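Local coordinates for protein acetyl-CoA C-acetyltransferase (Syntrophomonas wolfei subsp. wolfei, PDB 7N7Z) that probably catalyses, as a thiolase, the transfer of an acetyl group between two acetyl-CoA molecules to give acetoacetyl-CoA, at residues Val291-Val303 and Gln326-Ala338. Sequence-based numbering, arbitrary orientation.
Sequences VMGLGPAVAMPKV and QVLGVVRMLKEEA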
# COMPACT_ATOMS: atom_id res chain seq x y z
N VAL B 291 26.70 -20.25 -3.28
CA VAL B 291 26.85 -21.19 -4.39
C VAL B 291 25.82 -22.30 -4.21
O VAL B 291 26.12 -23.48 -4.40
CB VAL B 291 28.28 -21.76 -4.46
CG1 VAL B 291 29.24 -20.70 -4.97
CG2 VAL B 291 28.72 -22.29 -3.11
N MET B 292 24.60 -21.91 -3.83
CA MET B 292 23.54 -22.88 -3.57
C MET B 292 23.35 -23.84 -4.73
O MET B 292 22.88 -24.97 -4.53
CB MET B 292 22.23 -22.16 -3.26
CG MET B 292 21.86 -21.03 -4.23
SD MET B 292 21.34 -21.60 -5.85
CE MET B 292 19.76 -22.34 -5.45
N GLY B 293 23.69 -23.42 -5.95
CA GLY B 293 23.42 -24.25 -7.12
C GLY B 293 24.09 -25.61 -7.07
O GLY B 293 23.61 -26.56 -7.69
N LEU B 294 25.19 -25.73 -6.33
CA LEU B 294 25.94 -26.97 -6.28
C LEU B 294 25.37 -27.99 -5.30
O LEU B 294 25.96 -29.06 -5.13
CB LEU B 294 27.40 -26.69 -5.92
CG LEU B 294 28.09 -25.62 -6.76
CD1 LEU B 294 29.44 -25.25 -6.17
CD2 LEU B 294 28.25 -26.09 -8.20
N GLY B 295 24.24 -27.68 -4.66
CA GLY B 295 23.64 -28.56 -3.68
C GLY B 295 23.47 -29.99 -4.17
O GLY B 295 23.81 -30.95 -3.47
N PRO B 296 22.91 -30.16 -5.37
CA PRO B 296 22.74 -31.52 -5.90
C PRO B 296 24.03 -32.31 -5.98
O PRO B 296 24.00 -33.55 -5.91
CB PRO B 296 22.13 -31.29 -7.28
CG PRO B 296 21.47 -29.95 -7.19
CD PRO B 296 22.32 -29.14 -6.26
N ALA B 297 25.17 -31.64 -6.12
CA ALA B 297 26.45 -32.35 -6.19
C ALA B 297 26.85 -32.94 -4.85
O ALA B 297 27.74 -33.80 -4.81
CB ALA B 297 27.54 -31.41 -6.69
N VAL B 298 26.23 -32.50 -3.75
CA VAL B 298 26.49 -33.08 -2.44
C VAL B 298 25.30 -33.90 -1.93
O VAL B 298 25.50 -34.82 -1.14
CB VAL B 298 26.87 -31.99 -1.42
CG1 VAL B 298 28.22 -31.38 -1.77
CG2 VAL B 298 25.80 -30.91 -1.33
N ALA B 299 24.08 -33.60 -2.38
CA ALA B 299 22.92 -34.37 -1.95
C ALA B 299 22.82 -35.69 -2.69
O ALA B 299 22.51 -36.72 -2.09
CB ALA B 299 21.64 -33.55 -2.15
N MET B 300 23.09 -35.69 -4.00
CA MET B 300 22.98 -36.92 -4.77
C MET B 300 23.92 -38.01 -4.27
O MET B 300 23.47 -39.14 -4.06
CB MET B 300 23.21 -36.62 -6.25
CG MET B 300 22.07 -35.86 -6.91
SD MET B 300 22.56 -35.17 -8.50
CE MET B 300 22.52 -36.63 -9.53
N PRO B 301 25.22 -37.75 -4.07
CA PRO B 301 26.08 -38.81 -3.51
C PRO B 301 25.64 -39.26 -2.13
O PRO B 301 25.78 -40.45 -1.81
CB PRO B 301 27.47 -38.16 -3.48
CG PRO B 301 27.39 -36.99 -4.40
CD PRO B 301 25.97 -36.51 -4.34
N LYS B 302 25.11 -38.35 -1.31
CA LYS B 302 24.72 -38.72 0.04
C LYS B 302 23.56 -39.71 0.03
O LYS B 302 23.65 -40.78 0.65
CB LYS B 302 24.34 -37.46 0.83
CG LYS B 302 24.07 -37.72 2.30
CD LYS B 302 23.91 -36.42 3.07
CE LYS B 302 22.98 -36.58 4.26
NZ LYS B 302 22.68 -35.28 4.91
N VAL B 303 22.47 -39.38 -0.67
CA VAL B 303 21.32 -40.27 -0.70
C VAL B 303 21.71 -41.63 -1.27
O VAL B 303 21.21 -42.67 -0.83
CB VAL B 303 20.16 -39.63 -1.49
CG1 VAL B 303 20.52 -39.49 -2.96
CG2 VAL B 303 18.89 -40.44 -1.31
N GLN B 326 24.46 -23.20 -13.36
CA GLN B 326 24.29 -23.99 -12.14
C GLN B 326 24.44 -25.48 -12.43
O GLN B 326 25.11 -26.20 -11.69
CB GLN B 326 22.93 -23.69 -11.51
CG GLN B 326 22.63 -24.51 -10.26
CD GLN B 326 21.61 -25.61 -10.50
OE1 GLN B 326 20.96 -25.67 -11.55
NE2 GLN B 326 21.46 -26.50 -9.52
N VAL B 327 23.82 -25.95 -13.52
CA VAL B 327 23.92 -27.36 -13.88
C VAL B 327 25.36 -27.72 -14.22
O VAL B 327 25.93 -28.68 -13.69
CB VAL B 327 22.97 -27.69 -15.04
CG1 VAL B 327 23.07 -29.16 -15.41
CG2 VAL B 327 21.55 -27.30 -14.69
N LEU B 328 25.97 -26.95 -15.13
CA LEU B 328 27.35 -27.23 -15.53
C LEU B 328 28.29 -27.20 -14.33
O LEU B 328 29.32 -27.88 -14.33
CB LEU B 328 27.79 -26.24 -16.60
CG LEU B 328 27.00 -26.26 -17.91
CD1 LEU B 328 27.61 -25.31 -18.92
CD2 LEU B 328 26.90 -27.66 -18.49
N GLY B 329 27.95 -26.41 -13.31
CA GLY B 329 28.72 -26.47 -12.07
C GLY B 329 28.51 -27.77 -11.33
O GLY B 329 29.44 -28.32 -10.74
N VAL B 330 27.28 -28.29 -11.35
CA VAL B 330 27.00 -29.58 -10.72
C VAL B 330 27.77 -30.69 -11.44
O VAL B 330 28.36 -31.56 -10.80
CB VAL B 330 25.49 -29.85 -10.70
CG1 VAL B 330 25.21 -31.31 -10.38
CG2 VAL B 330 24.80 -28.94 -9.70
N VAL B 331 27.76 -30.67 -12.77
CA VAL B 331 28.53 -31.65 -13.54
C VAL B 331 29.99 -31.61 -13.12
O VAL B 331 30.63 -32.65 -12.94
CB VAL B 331 28.37 -31.39 -15.05
CG1 VAL B 331 29.28 -32.33 -15.84
CG2 VAL B 331 26.93 -31.57 -15.48
N ARG B 332 30.55 -30.41 -12.96
CA ARG B 332 31.95 -30.28 -12.61
C ARG B 332 32.21 -30.79 -11.19
O ARG B 332 33.12 -31.59 -10.97
CB ARG B 332 32.40 -28.83 -12.75
CG ARG B 332 33.91 -28.64 -12.75
CD ARG B 332 34.52 -28.97 -14.11
NE ARG B 332 34.11 -28.01 -15.13
CZ ARG B 332 34.62 -26.80 -15.27
NH1 ARG B 332 35.57 -26.35 -14.46
NH2 ARG B 332 34.17 -26.01 -16.24
N MET B 333 31.43 -30.32 -10.22
CA MET B 333 31.64 -30.76 -8.84
C MET B 333 31.44 -32.26 -8.71
O MET B 333 32.17 -32.93 -7.96
CB MET B 333 30.70 -30.02 -7.90
CG MET B 333 30.86 -30.44 -6.44
SD MET B 333 29.96 -29.41 -5.27
CE MET B 333 30.60 -30.04 -3.72
N LEU B 334 30.47 -32.82 -9.44
CA LEU B 334 30.26 -34.27 -9.38
C LEU B 334 31.44 -35.03 -9.96
O LEU B 334 31.70 -36.17 -9.56
CB LEU B 334 28.97 -34.64 -10.11
CG LEU B 334 27.69 -34.78 -9.29
CD1 LEU B 334 26.57 -35.33 -10.17
CD2 LEU B 334 27.87 -35.66 -8.06
N LYS B 335 32.16 -34.43 -10.91
CA LYS B 335 33.33 -35.09 -11.48
C LYS B 335 34.55 -34.91 -10.58
O LYS B 335 35.37 -35.83 -10.45
CB LYS B 335 33.62 -34.53 -12.87
CG LYS B 335 34.98 -34.94 -13.44
CD LYS B 335 35.25 -34.28 -14.79
CE LYS B 335 36.36 -35.00 -15.53
NZ LYS B 335 36.77 -34.27 -16.76
N GLU B 336 34.69 -33.74 -9.96
CA GLU B 336 35.91 -33.42 -9.22
C GLU B 336 35.89 -33.98 -7.81
O GLU B 336 36.79 -34.73 -7.41
CB GLU B 336 36.12 -31.90 -9.20
CG GLU B 336 36.67 -31.34 -10.49
CD GLU B 336 36.61 -29.82 -10.55
OE1 GLU B 336 35.96 -29.22 -9.67
OE2 GLU B 336 37.22 -29.24 -11.47
N GLU B 337 34.86 -33.63 -7.03
CA GLU B 337 34.77 -34.05 -5.64
C GLU B 337 33.94 -35.31 -5.45
O GLU B 337 33.98 -35.90 -4.36
CB GLU B 337 34.19 -32.91 -4.80
CG GLU B 337 34.93 -31.59 -5.00
CD GLU B 337 35.16 -30.85 -3.70
OE1 GLU B 337 34.19 -30.67 -2.93
OE2 GLU B 337 36.31 -30.44 -3.45
N ALA B 338 33.20 -35.74 -6.46
CA ALA B 338 32.60 -37.06 -6.52
C ALA B 338 33.16 -37.79 -7.73
O ALA B 338 33.82 -37.20 -8.59
CB ALA B 338 31.07 -36.98 -6.59
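The carboxamide of Q326 meets the carbonyl of G293 through NE2; V330 CG2 covers one amide face near that nitrogen, and P296 CG lies beyond NE2, close to the amide plane. This is a helix-helix contact in the C-terminal half of the thiolase fold, 296-303 against 326-336 at -49°, with the 3-10 turn 292-294 ahead of the first helix. NE2 donates to a lone pair of G293 O (2.8 Å) in the carbonyl plane, the oxygen lying 17° out of the Q326 amide plane. At the other end of the amide OE1 accepts from A322 N, which fixes the flip, and the side chain touches C388, a predicted active-site residue. Replacing Q326 by an alanine removes both amide bonds and is likely to leave G293 O and A322 N without these partners and a gap beside C388. G293 suits its place because a side chain there would collide with Q326 CG; likewise G329 lets L294 CD2 lie 3.6 Å from its C. The segment axes come within 9.1 Å, consistent with small A297 facing the other helix. Unbranched M333, CG anti to its backbone N (chi1 180°) and extended beyond, passes alongside A297; its CE meets V298 CG1 at 3.4 Å, tighter than usual van der Waals contact.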